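Local coordinates for bifunctional protein PutA (Bdellovibrio bacteriovorus, PDB 5UR2) that probably converts L-proline to L-glutamate in two oxidative steps, combining proline dehydrogenase and NAD-dependent L-glutamate gamma-semialdehyde dehydrogenase activities in one chain, at residues A646-M651 and V672-L677. Residues are numbered along the deposited sequence; the frame is centred on the assembly and turned at random.
Sequences AILAGM and VVAWGL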
loop_
_atom_site.group_PDB
_atom_site.type_symbol
_atom_site.label_atom_id
_atom_site.label_comp_id
_atom_site.label_asym_id
_atom_site.label_seq_id
_atom_site.Cartn_x
_atom_site.Cartn_y
_atom_site.Cartn_z
ATOM N N ALA B 646 -14.929 -4.166 -21.013
ATOM C CA ALA B 646 -14.352 -4.197 -19.671
ATOM C C ALA B 646 -12.859 -3.866 -19.686
ATOM O O ALA B 646 -12.408 -2.965 -18.972
ATOM C CB ALA B 646 -14.611 -5.561 -19.013
ATOM N N ILE B 647 -12.064 -4.594 -20.476
ATOM C CA ILE B 647 -10.618 -4.391 -20.437
ATOM C C ILE B 647 -10.263 -2.995 -20.952
ATOM O O ILE B 647 -9.519 -2.246 -20.312
ATOM C CB ILE B 647 -9.897 -5.504 -21.214
ATOM C CG1 ILE B 647 -10.030 -6.828 -20.438
ATOM C CG2 ILE B 647 -8.433 -5.116 -21.450
ATOM C CD1 ILE B 647 -9.307 -8.048 -21.055
ATOM N N LEU B 648 -10.835 -2.617 -22.093
ATOM C CA LEU B 648 -10.683 -1.267 -22.614
ATOM C C LEU B 648 -11.071 -0.218 -21.569
ATOM O O LEU B 648 -10.320 0.733 -21.325
ATOM C CB LEU B 648 -11.528 -1.118 -23.887
ATOM C CG LEU B 648 -11.604 0.285 -24.488
ATOM C CD1 LEU B 648 -10.230 0.762 -24.954
ATOM C CD2 LEU B 648 -12.635 0.353 -25.606
ATOM N N ALA B 649 -12.232 -0.383 -20.922
ATOM C CA ALA B 649 -12.653 0.612 -19.924
ATOM C C ALA B 649 -11.707 0.662 -18.723
ATOM O O ALA B 649 -11.409 1.745 -18.199
ATOM C CB ALA B 649 -14.076 0.334 -19.451
ATOM N N GLY B 650 -11.240 -0.498 -18.257
ATOM C CA GLY B 650 -10.298 -0.513 -17.142
ATOM C C GLY B 650 -9.002 0.228 -17.454
ATOM O O GLY B 650 -8.482 0.976 -16.623
ATOM N N MET B 651 -8.441 -0.001 -18.644
ATOM C CA MET B 651 -7.228 0.719 -19.035
ATOM C C MET B 651 -7.493 2.220 -19.109
ATOM O O MET B 651 -6.732 3.024 -18.557
ATOM C CB MET B 651 -6.714 0.203 -20.387
ATOM C CG MET B 651 -6.207 -1.242 -20.408
ATOM S SD MET B 651 -5.996 -1.810 -22.133
ATOM C CE MET B 651 -4.783 -3.104 -21.947
ATOM N N VAL B 672 -17.318 -1.121 -32.683
ATOM C CA VAL B 672 -18.674 -0.675 -32.346
ATOM C C VAL B 672 -18.874 -0.661 -30.832
ATOM O O VAL B 672 -19.468 0.274 -30.277
ATOM C CB VAL B 672 -19.735 -1.543 -33.050
ATOM C CG1 VAL B 672 -21.121 -1.087 -32.672
ATOM C CG2 VAL B 672 -19.564 -1.466 -34.544
ATOM N N VAL B 673 -18.352 -1.670 -30.128
ATOM C CA VAL B 673 -18.432 -1.646 -28.664
ATOM C C VAL B 673 -17.703 -0.426 -28.119
ATOM O O VAL B 673 -18.219 0.308 -27.263
ATOM C CB VAL B 673 -17.865 -2.948 -28.065
ATOM C CG1 VAL B 673 -17.743 -2.845 -26.532
ATOM C CG2 VAL B 673 -18.745 -4.129 -28.432
ATOM N N ALA B 674 -16.490 -0.191 -28.612
ATOM C CA ALA B 674 -15.680 0.909 -28.093
ATOM C C ALA B 674 -16.277 2.264 -28.452
ATOM O O ALA B 674 -16.109 3.239 -27.709
ATOM C CB ALA B 674 -14.255 0.781 -28.607
ATOM N N TRP B 675 -16.940 2.343 -29.604
ATOM C CA TRP B 675 -17.676 3.546 -29.972
ATOM C C TRP B 675 -18.731 3.865 -28.923
ATOM O O TRP B 675 -18.852 5.015 -28.480
ATOM C CB TRP B 675 -18.270 3.327 -31.362
ATOM C CG TRP B 675 -19.340 4.257 -31.876
ATOM C CD1 TRP B 675 -20.663 3.956 -32.044
ATOM C CD2 TRP B 675 -19.164 5.589 -32.381
ATOM N NE1 TRP B 675 -21.327 5.025 -32.610
ATOM C CE2 TRP B 675 -20.429 6.039 -32.824
ATOM C CE3 TRP B 675 -18.060 6.447 -32.497
ATOM C CZ2 TRP B 675 -20.624 7.317 -33.359
ATOM C CZ3 TRP B 675 -18.255 7.714 -33.037
ATOM C CH2 TRP B 675 -19.530 8.139 -33.452
ATOM N N GLY B 676 -19.445 2.839 -28.450
ATOM C CA GLY B 676 -20.360 3.048 -27.342
ATOM C C GLY B 676 -19.660 3.584 -26.105
ATOM O O GLY B 676 -20.181 4.471 -25.427
ATOM N N LEU B 677 -18.452 3.075 -25.809
ATOM C CA LEU B 677 -17.706 3.592 -24.661
ATOM C C LEU B 677 -17.385 5.071 -24.829
ATOM O O LEU B 677 -17.536 5.858 -23.884
ATOM C CB LEU B 677 -16.418 2.788 -24.432
ATOM C CG LEU B 677 -15.504 3.314 -23.308
ATOM C CD1 LEU B 677 -16.145 3.231 -21.916
ATOM C CD2 LEU B 677 -14.155 2.590 -23.289
#
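No flat group enters the seam where Leu-648 meets Ala-674 and Leu-677; the one ring on either segment, the indole of Trp-675, leaves the opposite flank of its helix and packs on valines of strand 495-501. The seam itself shows how two helices can pack through small apolar groups, two leucines set against two alanines. Leu-648 reaches across with one methyl, CD2, which settles between two residues a helical turn apart. It presses on CB of Ala-674 at 3.4 Å, tighter than ordinary van der Waals contact, and meets CD2 of Leu-677 at 3.6 Å. That same Leu-677 methyl also lies 3.6 Å from CG of Leu-648, so the tip of Leu-677 rests against the branch point and one methyl of Leu-648, the two side chains slanting past one another. Both extend CG opposite the backbone nitrogen (chi1 174° and 176°), which carries CD2 of Leu-648 and both methyls of Leu-677 into the gap between the segment axes, 10.6 Å apart at closest approach. The other Leu-677 methyl, CD1, faces CB of Ala-649 more loosely at 4.3 Å. No hydrogen bond spans the interface, and all four touching residues are buried. Ala-639 and Leu-645 add further apolar contacts to the leucines. The two segments, inclined by 39°, lie on helices of successive beta-alpha-beta crossovers linking parallel strands 623-638, 661-665 and 691-693, a side-by-side pairing characteristic of the Rossmann-type NAD-binding fold of aldehyde dehydrogenases.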